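Local coordinates for protein mannuronan C5-epimerase (Pseudomonas syringae pv. tomato, PDB 4NK6) that epimerises beta-D-mannuronate to alpha-L-guluronate within the alginate polymer and helps to channel the nascent chain across the periplasm, at residues Ala75-Val78 against Val79-Lys82; Val104-Gln107 against Phe108-Val112; Ala175-Thr178 against Pro179-Arg183. One frame throughout, in Å; residues are numbered along the deposited sequence.

Interaction 1: residues Ala75-Val78 against Val79-Lys82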
ATOM      1  N   ALA A  75      25.980  -2.414  11.820  1.00 35.70           N
ATOM      2  CA  ALA A  75      26.818  -3.564  11.484  1.00 35.91           C
ATOM      3  C   ALA A  75      26.331  -4.348  10.263  1.00 34.26           C
ATOM      4  O   ALA A  75      27.123  -4.702   9.399  1.00 34.40           O
ATOM      5  CB  ALA A  75      26.978  -4.496  12.700  1.00 37.67           C
ATOM      6  N   GLU A  76      25.029  -4.602  10.179  1.00 33.25           N
ATOM      7  CA  GLU A  76      24.506  -5.350   9.043  1.00 40.86           C
ATOM      8  C   GLU A  76      24.783  -4.613   7.722  1.00 40.04           C
ATOM      9  O   GLU A  76      24.982  -5.244   6.682  1.00 38.00           O
ATOM     10  CB  GLU A  76      23.006  -5.677   9.213  1.00 34.69           C
ATOM     11  CG  GLU A  76      22.084  -4.463   9.184  1.00 35.69           C
ATOM     12  CD  GLU A  76      20.601  -4.835   9.244  1.00 37.37           C
ATOM     13  OE1 GLU A  76      20.099  -5.459   8.290  1.00 36.87           O
ATOM     14  OE2 GLU A  76      19.937  -4.496  10.246  1.00 40.91           O
ATOM     15  N   TRP A  77      24.826  -3.283   7.773  1.00 35.12           N
ATOM     16  CA  TRP A  77      25.098  -2.482   6.578  1.00 35.07           C
ATOM     17  C   TRP A  77      26.592  -2.451   6.249  1.00 36.87           C
ATOM     18  O   TRP A  77      26.985  -2.438   5.076  1.00 35.33           O
ATOM     19  CB  TRP A  77      24.511  -1.070   6.732  1.00 36.87           C
ATOM     20  CG  TRP A  77      23.071  -1.161   7.099  1.00 36.55           C
ATOM     21  CD1 TRP A  77      22.523  -0.990   8.343  1.00 33.98           C
ATOM     22  CD2 TRP A  77      21.994  -1.529   6.230  1.00 36.38           C
ATOM     23  NE1 TRP A  77      21.163  -1.208   8.293  1.00 32.91           N
ATOM     24  CE2 TRP A  77      20.813  -1.544   7.009  1.00 34.44           C
ATOM     25  CE3 TRP A  77      21.907  -1.832   4.864  1.00 32.35           C
ATOM     26  CZ2 TRP A  77      19.561  -1.842   6.464  1.00 31.98           C
ATOM     27  CZ3 TRP A  77      20.662  -2.137   4.326  1.00 32.22           C
ATOM     28  CH2 TRP A  77      19.507  -2.139   5.124  1.00 33.31           C
ATOM     29  N   VAL A  78      27.419  -2.448   7.288  1.00 35.13           N
ATOM     30  CA  VAL A  78      28.861  -2.598   7.116  1.00 36.17           C
ATOM     31  C   VAL A  78      29.175  -3.905   6.381  1.00 35.99           C
ATOM     32  O   VAL A  78      30.007  -3.937   5.480  1.00 35.73           O
ATOM     33  CB  VAL A  78      29.591  -2.564   8.471  1.00 36.78           C
ATOM     34  CG1 VAL A  78      31.062  -2.969   8.319  1.00 37.79           C
ATOM     35  CG2 VAL A  78      29.489  -1.168   9.078  1.00 37.06           C
ATOM     36  N   VAL A  79      28.479  -4.973   6.751  1.00 34.50           N
ATOM     37  CA  VAL A  79      28.699  -6.284   6.148  1.00 37.57           C
ATOM     38  C   VAL A  79      28.323  -6.286   4.663  1.00 36.93           C
ATOM     39  O   VAL A  79      29.076  -6.779   3.827  1.00 36.56           O
ATOM     40  CB  VAL A  79      27.926  -7.382   6.911  1.00 36.04           C
ATOM     41  CG1 VAL A  79      27.938  -8.708   6.139  1.00 34.84           C
ATOM     42  CG2 VAL A  79      28.520  -7.555   8.304  1.00 38.80           C
ATOM     43  N   ARG A  80      27.168  -5.717   4.341  1.00 33.52           N
ATOM     44  CA  ARG A  80      26.722  -5.641   2.954  1.00 36.76           C
ATOM     45  C   ARG A  80      27.671  -4.833   2.060  1.00 37.34           C
ATOM     46  O   ARG A  80      28.012  -5.274   0.966  1.00 40.06           O
ATOM     47  CB  ARG A  80      25.285  -5.105   2.869  1.00 37.49           C
ATOM     48  CG  ARG A  80      24.292  -6.023   3.547  1.00 33.59           C
ATOM     49  CD  ARG A  80      22.823  -5.653   3.296  1.00 36.71           C
ATOM     50  NE  ARG A  80      21.979  -6.616   4.002  1.00 35.06           N
ATOM     51  CZ  ARG A  80      21.358  -6.372   5.151  1.00 34.06           C
ATOM     52  NH1 ARG A  80      21.427  -5.166   5.711  1.00 35.00           N
ATOM     53  NH2 ARG A  80      20.654  -7.328   5.734  1.00 32.88           N
ATOM     54  N   GLN A  81      28.110  -3.671   2.535  1.00 33.63           N
ATOM     55  CA  GLN A  81      28.945  -2.778   1.729  1.00 34.54           C
ATOM     56  C   GLN A  81      30.427  -3.067   1.839  1.00 41.03           C
ATOM     57  O   GLN A  81      31.232  -2.488   1.102  1.00 38.91           O
ATOM     58  CB  GLN A  81      28.685  -1.328   2.116  1.00 34.67           C
ATOM     59  CG  GLN A  81      27.237  -0.918   1.909  1.00 33.53           C
ATOM     60  CD  GLN A  81      27.084   0.579   1.898  1.00 34.85           C
ATOM     61  OE1 GLN A  81      28.076   1.302   1.801  1.00 35.57           O
ATOM     62  NE2 GLN A  81      25.847   1.058   2.014  1.00 33.17           N
ATOM     63  N   LYS A  82      30.773  -3.963   2.762  1.00 39.50           N
ATOM     64  CA  LYS A  82      32.163  -4.255   3.121  1.00 40.59           C
ATOM     65  C   LYS A  82      32.959  -2.996   3.425  1.00 40.95           C
ATOM     66  O   LYS A  82      34.071  -2.818   2.941  1.00 42.62           O
ATOM     67  CB  LYS A  82      32.844  -5.113   2.054  1.00 47.75           C
ATOM     68  CG  LYS A  82      32.270  -6.527   1.994  1.00 50.12           C
ATOM     69  CD  LYS A  82      33.070  -7.432   1.073  1.00 62.13           C
ATOM     70  CE  LYS A  82      32.475  -8.835   1.034  1.00 65.85           C
ATOM     71  NZ  LYS A  82      33.166  -9.698   0.036  1.00 70.97           N
TER
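The R80 guanidinium overlaps the six-membered ring of W77, with CZ 4.6 Å from the ring centroid and 18° off its normal, a cation-pi contact. The two planes stand 60° apart, so the group does not lie flat on the indole; NH1 dips toward the rim and comes within 3.4 Å of W77 CZ3. One turn of helix 75-81 separates E76 from R80, the i, i+4 spacing that suits a Glu-Arg salt bridge. The guanidinium approaches end-on and straddles a single carboxylate oxygen: R80 NH1 lies 2.9 Å from E76 OE1, and both nitrogens meet OE1 on the side away from OE2, NH2 on its anti lone pair and NH1 somewhat out of the carboxylate plane. E76 can reach it because CG sits between the backbone N and the carbonyl carbon (chi1 67°), which also lays CG over the rim of the indole, on the face that NH1 meets. Main-chain bonds such as Q81 N to W77 O, 3.0 Å, hold the helical spacing. Beyond the pair, W77 meets the ring of F149, while K82, with positive phi, ends the helix. With OE1 at the guanidinium edge and NH1 over the indole, rotation of the guanidinium is probably limited and its charge shared between carboxylate and ring.

Interaction 2: residues Val104-Gln107 against Phe108-Val112; sequences VPKQ and FLSEV
Q107 lays its side chain along the face of the F108 ring. CG stands over the middle of that face, 3.6 Å from the centroid and only 5° off the normal, a CH-pi contact, and the amide beyond it runs on above the ring's outer edge with its plane 8° from the ring's. This flat-on-flat fit depends on Q107 taking chi1 73°, which turns CG toward the next residue, and on a chain extended from there. A long, thin side chain with a flat end suits the place, since it can follow an aromatic face throughout its length. A smaller bump fills the corner on the inner side of the bend: V104 CG1 nestles between two methylenes, 3.7 Å from F108 CB and 3.8 Å from L109 CB, crossing both side chains at about a right angle. V104 also rests on I88, and L109 on L100 and V101 of helix 97-103, so these branched apolar residues suit a buried corner. The bend leads from that helix into strand 109-113 near the N-terminal end of the right-handed beta-helix. It is pinned by P105 O, which accepts both F108 N at 2.9 Å and L109 N at 3.1 Å. The restricted phi of a proline suits P105, the extended residue that leads into the turn and whose carbonyl closes it. Around the outside, K106 stretches its methylenes along S110, CG coming within 3.8 Å of CB, and then bends at its last torsion to bring NZ 3.0 Å from S110 OG, a hydrogen bond to a side chain short enough to fit beneath the lysine.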
ATOM      1  N   VAL A 104      28.565   9.096 -10.509  1.00 48.73           N
ATOM      2  CA  VAL A 104      28.897   8.065  -9.523  1.00 48.20           C
ATOM      3  C   VAL A 104      29.838   7.010 -10.107  1.00 53.39           C
ATOM      4  O   VAL A 104      29.629   6.547 -11.230  1.00 51.28           O
ATOM      5  CB  VAL A 104      27.610   7.389  -8.994  1.00 44.96           C
ATOM      6  CG1 VAL A 104      27.925   6.286  -7.986  1.00 40.16           C
ATOM      7  CG2 VAL A 104      26.692   8.434  -8.375  1.00 44.05           C
ATOM      8  N   PRO A 105      30.882   6.630  -9.348  1.00 56.05           N
ATOM      9  CA  PRO A 105      31.819   5.583  -9.781  1.00 55.39           C
ATOM     10  C   PRO A 105      31.115   4.285 -10.158  1.00 46.58           C
ATOM     11  O   PRO A 105      30.151   3.907  -9.506  1.00 43.77           O
ATOM     12  CB  PRO A 105      32.696   5.370  -8.545  1.00 52.78           C
ATOM     13  CG  PRO A 105      32.692   6.697  -7.868  1.00 52.34           C
ATOM     14  CD  PRO A 105      31.297   7.242  -8.073  1.00 52.47           C
ATOM     15  N   LYS A 106      31.599   3.632 -11.211  1.00 49.74           N
ATOM     16  CA  LYS A 106      31.013   2.395 -11.729  1.00 53.06           C
ATOM     17  C   LYS A 106      30.755   1.324 -10.655  1.00 49.92           C
ATOM     18  O   LYS A 106      29.735   0.621 -10.696  1.00 47.21           O
ATOM     19  CB  LYS A 106      31.905   1.833 -12.846  1.00 63.14           C
ATOM     20  CG  LYS A 106      31.332   0.623 -13.583  1.00 69.80           C
ATOM     21  CD  LYS A 106      32.252   0.188 -14.732  1.00 76.11           C
ATOM     22  CE  LYS A 106      31.726  -1.059 -15.447  1.00 76.66           C
ATOM     23  NZ  LYS A 106      30.435  -0.820 -16.162  1.00 74.29           N
ATOM     24  N   GLN A 107      31.661   1.209  -9.686  1.00 45.72           N
ATOM     25  CA  GLN A 107      31.510   0.210  -8.628  1.00 49.63           C
ATOM     26  C   GLN A 107      30.253   0.422  -7.780  1.00 43.92           C
ATOM     27  O   GLN A 107      29.776  -0.514  -7.136  1.00 47.90           O
ATOM     28  CB  GLN A 107      32.749   0.161  -7.726  1.00 54.22           C
ATOM     29  CG  GLN A 107      32.895   1.356  -6.797  1.00 59.75           C
ATOM     30  CD  GLN A 107      34.207   1.351  -6.029  1.00 66.32           C
ATOM     31  OE1 GLN A 107      34.538   0.385  -5.336  1.00 65.68           O
ATOM     32  NE2 GLN A 107      34.966   2.433  -6.155  1.00 67.52           N
ATOM     33  N   PHE A 108      29.709   1.637  -7.778  1.00 40.90           N
ATOM     34  CA  PHE A 108      28.502   1.913  -6.980  1.00 40.31           C
ATOM     35  C   PHE A 108      27.241   2.037  -7.834  1.00 40.15           C
ATOM     36  O   PHE A 108      26.128   1.810  -7.354  1.00 40.98           O
ATOM     37  CB  PHE A 108      28.692   3.179  -6.144  1.00 42.66           C
ATOM     38  CG  PHE A 108      29.833   3.087  -5.170  1.00 45.72           C
ATOM     39  CD1 PHE A 108      30.021   1.937  -4.419  1.00 41.30           C
ATOM     40  CD2 PHE A 108      30.717   4.144  -5.008  1.00 42.72           C
ATOM     41  CE1 PHE A 108      31.077   1.834  -3.518  1.00 45.43           C
ATOM     42  CE2 PHE A 108      31.777   4.050  -4.107  1.00 44.84           C
ATOM     43  CZ  PHE A 108      31.950   2.890  -3.359  1.00 41.77           C
ATOM     44  N   LEU A 109      27.420   2.411  -9.094  1.00 44.91           N
ATOM     45  CA  LEU A 109      26.302   2.549 -10.024  1.00 43.62           C
ATOM     46  C   LEU A 109      26.819   2.302 -11.437  1.00 43.65           C
ATOM     47  O   LEU A 109      27.533   3.124 -11.994  1.00 44.25           O
ATOM     48  CB  LEU A 109      25.676   3.942  -9.918  1.00 39.62           C
ATOM     49  CG  LEU A 109      24.460   4.195 -10.814  1.00 44.58           C
ATOM     50  CD1 LEU A 109      23.387   3.130 -10.591  1.00 36.46           C
ATOM     51  CD2 LEU A 109      23.889   5.591 -10.579  1.00 41.22           C
ATOM     52  N   SER A 110      26.457   1.159 -12.003  1.00 45.20           N
ATOM     53  CA  SER A 110      27.058   0.690 -13.246  1.00 44.98           C
ATOM     54  C   SER A 110      26.013   0.445 -14.326  1.00 48.39           C
ATOM     55  O   SER A 110      24.972  -0.155 -14.060  1.00 43.75           O
ATOM     56  CB  SER A 110      27.826  -0.608 -12.971  1.00 51.36           C
ATOM     57  OG  SER A 110      28.238  -1.234 -14.172  1.00 58.15           O
ATOM     58  N   GLU A 111      26.294   0.910 -15.544  1.00 45.93           N
ATOM     59  CA  GLU A 111      25.457   0.592 -16.697  1.00 44.31           C
ATOM     60  C   GLU A 111      25.943  -0.717 -17.304  1.00 48.71           C
ATOM     61  O   GLU A 111      26.976  -0.749 -17.966  1.00 48.35           O
ATOM     62  CB  GLU A 111      25.530   1.704 -17.754  1.00 45.44           C
ATOM     63  CG  GLU A 111      24.605   1.469 -18.941  1.00 48.81           C
ATOM     64  CD  GLU A 111      24.373   2.715 -19.789  1.00 54.73           C
ATOM     65  OE1 GLU A 111      25.178   3.666 -19.703  1.00 52.02           O
ATOM     66  OE2 GLU A 111      23.370   2.743 -20.539  1.00 55.12           O
ATOM     67  N   VAL A 112      25.210  -1.802 -17.079  1.00 46.58           N
ATOM     68  CA  VAL A 112      25.670  -3.111 -17.539  1.00 49.69           C
ATOM     69  C   VAL A 112      25.348  -3.377 -19.016  1.00 50.54           C
ATOM     70  O   VAL A 112      26.013  -4.174 -19.674  1.00 50.79           O
ATOM     71  CB  VAL A 112      25.164  -4.246 -16.629  1.00 48.77           C
ATOM     72  CG1 VAL A 112      25.854  -4.166 -15.272  1.00 48.51           C
ATOM     73  CG2 VAL A 112      23.666  -4.163 -16.459  1.00 44.86           C
TER

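Interaction 3: residues Ala175-Thr178 against Pro179-Arg183; sequences AYRT and PDEFR
A type I beta turn from T178 to E181, with P179 at its second position where the phi suits a proline ring, folds this strand-free segment back on itself. Across the fold, R177 and E181 form a salt bridge whose guanidinium and carboxylate are nearly coplanar, 21° apart. R177 NH2 meets E181 OE2 on its syn lone pair at an unusually short 2.5 Å, while R177 NE makes a weak bond to OE1. The bend of the arginine at chi3 (-70°) presents this edge to the extended glutamate. Two waters are hydrogen-bonded to E181 OE1, one also to A175 O at 2.7 Å, the other accepting from R177 N. Beside them the T178 methyl CG2 packs on E181 CB, 3.6 Å away. Y176 stands edge-on to the other arginine, its CD1 above the middle of the R183 guanidinium, the planes 73° apart, and its OH rests against P179 CD at 3.3 Å, a van der Waals contact. R183 is buried, its charge met by D243, which also accepts from Y176 N. The segment thus runs between strands 172-173 and 186-188, held to the loop after strand 200-202 by R183 on G205 and D180 on N207, and by D243 to the end of strand 240-242.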
ATOM      1  N   ALA A 175      13.829 -13.116  -5.927  1.00 36.22           N
ATOM      2  CA  ALA A 175      12.573 -13.820  -5.673  1.00 37.16           C
ATOM      3  C   ALA A 175      12.391 -14.096  -4.183  1.00 36.74           C
ATOM      4  O   ALA A 175      13.353 -14.416  -3.488  1.00 35.28           O
ATOM      5  CB  ALA A 175      12.509 -15.121  -6.477  1.00 34.98           C
ATOM      6  N   TYR A 176      11.161 -13.946  -3.695  1.00 29.08           N
ATOM      7  CA  TYR A 176      10.895 -14.108  -2.271  1.00 31.44           C
ATOM      8  C   TYR A 176      11.250 -15.503  -1.787  1.00 35.16           C
ATOM      9  O   TYR A 176      10.943 -16.483  -2.455  1.00 37.44           O
ATOM     10  CB  TYR A 176       9.426 -13.831  -1.951  1.00 29.96           C
ATOM     11  CG  TYR A 176       9.116 -14.146  -0.523  1.00 30.89           C
ATOM     12  CD1 TYR A 176       9.548 -13.302   0.491  1.00 30.08           C
ATOM     13  CD2 TYR A 176       8.432 -15.310  -0.175  1.00 31.78           C
ATOM     14  CE1 TYR A 176       9.293 -13.590   1.811  1.00 31.89           C
ATOM     15  CE2 TYR A 176       8.175 -15.610   1.160  1.00 36.89           C
ATOM     16  CZ  TYR A 176       8.613 -14.739   2.143  1.00 33.74           C
ATOM     17  OH  TYR A 176       8.376 -14.994   3.466  1.00 35.30           O
ATOM     18  N   ARG A 177      11.886 -15.588  -0.620  1.00 31.29           N
ATOM     19  CA  ARG A 177      12.216 -16.879  -0.020  1.00 34.33           C
ATOM     20  C   ARG A 177      11.823 -16.969   1.454  1.00 36.84           C
ATOM     21  O   ARG A 177      11.275 -17.969   1.889  1.00 34.53           O
ATOM     22  CB  ARG A 177      13.718 -17.175  -0.150  1.00 39.40           C
ATOM     23  CG  ARG A 177      14.180 -17.443  -1.570  1.00 46.51           C
ATOM     24  CD  ARG A 177      15.646 -17.862  -1.627  1.00 50.64           C
ATOM     25  NE  ARG A 177      16.572 -16.775  -1.318  1.00 44.94           N
ATOM     26  CZ  ARG A 177      17.802 -16.684  -1.819  1.00 51.06           C
ATOM     27  NH1 ARG A 177      18.245 -17.613  -2.663  1.00 50.91           N
ATOM     28  NH2 ARG A 177      18.586 -15.665  -1.489  1.00 46.88           N
ATOM     29  N   THR A 178      12.126 -15.940   2.232  1.00 31.23           N
ATOM     30  CA  THR A 178      11.913 -16.022   3.671  1.00 32.88           C
ATOM     31  C   THR A 178      11.654 -14.610   4.219  1.00 37.54           C
ATOM     32  O   THR A 178      12.095 -13.628   3.615  1.00 34.13           O
ATOM     33  CB  THR A 178      13.119 -16.747   4.356  1.00 38.06           C
ATOM     34  OG1 THR A 178      12.786 -17.107   5.698  1.00 45.11           O
ATOM     35  CG2 THR A 178      14.363 -15.880   4.366  1.00 36.29           C
ATOM     36  N   PRO A 179      10.889 -14.495   5.325  1.00 32.89           N
ATOM     37  CA  PRO A 179      10.504 -13.160   5.816  1.00 31.63           C
ATOM     38  C   PRO A 179      11.661 -12.219   6.172  1.00 32.17           C
ATOM     39  O   PRO A 179      11.575 -11.025   5.899  1.00 33.58           O
ATOM     40  CB  PRO A 179       9.691 -13.472   7.083  1.00 30.64           C
ATOM     41  CG  PRO A 179       9.153 -14.866   6.850  1.00 36.09           C
ATOM     42  CD  PRO A 179      10.242 -15.577   6.102  1.00 34.70           C
ATOM     43  N   ASP A 180      12.728 -12.740   6.768  1.00 35.75           N
ATOM     44  CA  ASP A 180      13.764 -11.871   7.328  1.00 38.33           C
ATOM     45  C   ASP A 180      14.964 -11.610   6.419  1.00 37.00           C
ATOM     46  O   ASP A 180      15.899 -10.930   6.815  1.00 38.91           O
ATOM     47  CB  ASP A 180      14.246 -12.416   8.681  1.00 41.28           C
ATOM     48  CG  ASP A 180      13.141 -12.433   9.730  1.00 44.62           C
ATOM     49  OD1 ASP A 180      12.293 -11.521   9.735  1.00 50.75           O
ATOM     50  OD2 ASP A 180      13.117 -13.365  10.546  1.00 50.12           O
ATOM     51  N   GLU A 181      14.948 -12.153   5.209  1.00 35.46           N
ATOM     52  CA  GLU A 181      16.041 -11.913   4.280  1.00 35.69           C
ATOM     53  C   GLU A 181      15.880 -10.523   3.676  1.00 33.59           C
ATOM     54  O   GLU A 181      14.837 -10.219   3.105  1.00 30.72           O
ATOM     55  CB  GLU A 181      16.033 -12.967   3.170  1.00 36.45           C
ATOM     56  CG  GLU A 181      17.052 -12.720   2.069  1.00 37.27           C
ATOM     57  CD  GLU A 181      16.976 -13.753   0.962  1.00 44.66           C
ATOM     58  OE1 GLU A 181      15.858 -14.195   0.612  1.00 42.74           O
ATOM     59  OE2 GLU A 181      18.041 -14.124   0.437  1.00 52.01           O
ATOM     60  N   PHE A 182      16.901  -9.682   3.808  1.00 29.67           N
ATOM     61  CA  PHE A 182      16.840  -8.332   3.256  1.00 30.98           C
ATOM     62  C   PHE A 182      16.534  -8.351   1.757  1.00 32.80           C
ATOM     63  O   PHE A 182      17.135  -9.123   1.003  1.00 32.92           O
ATOM     64  CB  PHE A 182      18.165  -7.574   3.493  1.00 31.71           C
ATOM     65  CG  PHE A 182      18.299  -6.330   2.638  1.00 31.75           C
ATOM     66  CD1 PHE A 182      17.798  -5.115   3.079  1.00 28.74           C
ATOM     67  CD2 PHE A 182      18.890  -6.386   1.376  1.00 31.55           C
ATOM     68  CE1 PHE A 182      17.891  -3.970   2.287  1.00 29.55           C
ATOM     69  CE2 PHE A 182      18.975  -5.248   0.575  1.00 34.72           C
ATOM     70  CZ  PHE A 182      18.477  -4.037   1.037  1.00 30.91           C
ATOM     71  N   ARG A 183      15.592  -7.511   1.327  1.00 31.25           N
ATOM     72  CA  ARG A 183      15.400  -7.229  -0.090  1.00 33.29           C
ATOM     73  C   ARG A 183      15.250  -5.723  -0.244  1.00 30.36           C
ATOM     74  O   ARG A 183      14.653  -5.069   0.613  1.00 31.93           O
ATOM     75  CB  ARG A 183      14.172  -7.966  -0.661  1.00 33.06           C
ATOM     76  CG  ARG A 183      14.251  -9.489  -0.513  1.00 34.19           C
ATOM     77  CD  ARG A 183      13.194 -10.213  -1.348  1.00 33.24           C
ATOM     78  NE  ARG A 183      11.838  -9.756  -1.055  1.00 31.60           N
ATOM     79  CZ  ARG A 183      10.775 -10.032  -1.809  1.00 32.28           C
ATOM     80  NH1 ARG A 183      10.895 -10.775  -2.908  1.00 29.91           N
ATOM     81  NH2 ARG A 183       9.588  -9.568  -1.467  1.00 27.01           N
TER
HETATM   82  O   HOH W   1      15.293 -13.222  -2.058  1.00 38.42           O
HETATM   83  O   HOH W   2      13.285 -13.629   0.604  1.00 31.46           O
HETATM   84  O   HOH W   3      12.585 -11.508   2.135  1.00 29.24           O
HETATM   85  O   HOH W   4      13.187 -15.480   7.675  1.00 39.43           O

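From the N terminus the contacts come in series; none nests within or crosses another. Interaction 1 is a single turn of helix 75-81, just ahead of strand 86-91. Interaction 2 closes the bend between helix 97-103 and strand 109-113, its centre about 19 Å from that of interaction 1 and without touching it. Interaction 3 closes a turn in the loop between strands 172-173 and 186-188. Though far along the chain, interactions 1 and 3 meet directly: F182 packs against R80, with F182 CB 3.4 Å from R80 NH2, and against W77. The helix before the first coils is thereby joined to a loop of a later one, whereas 104-112 stays apart.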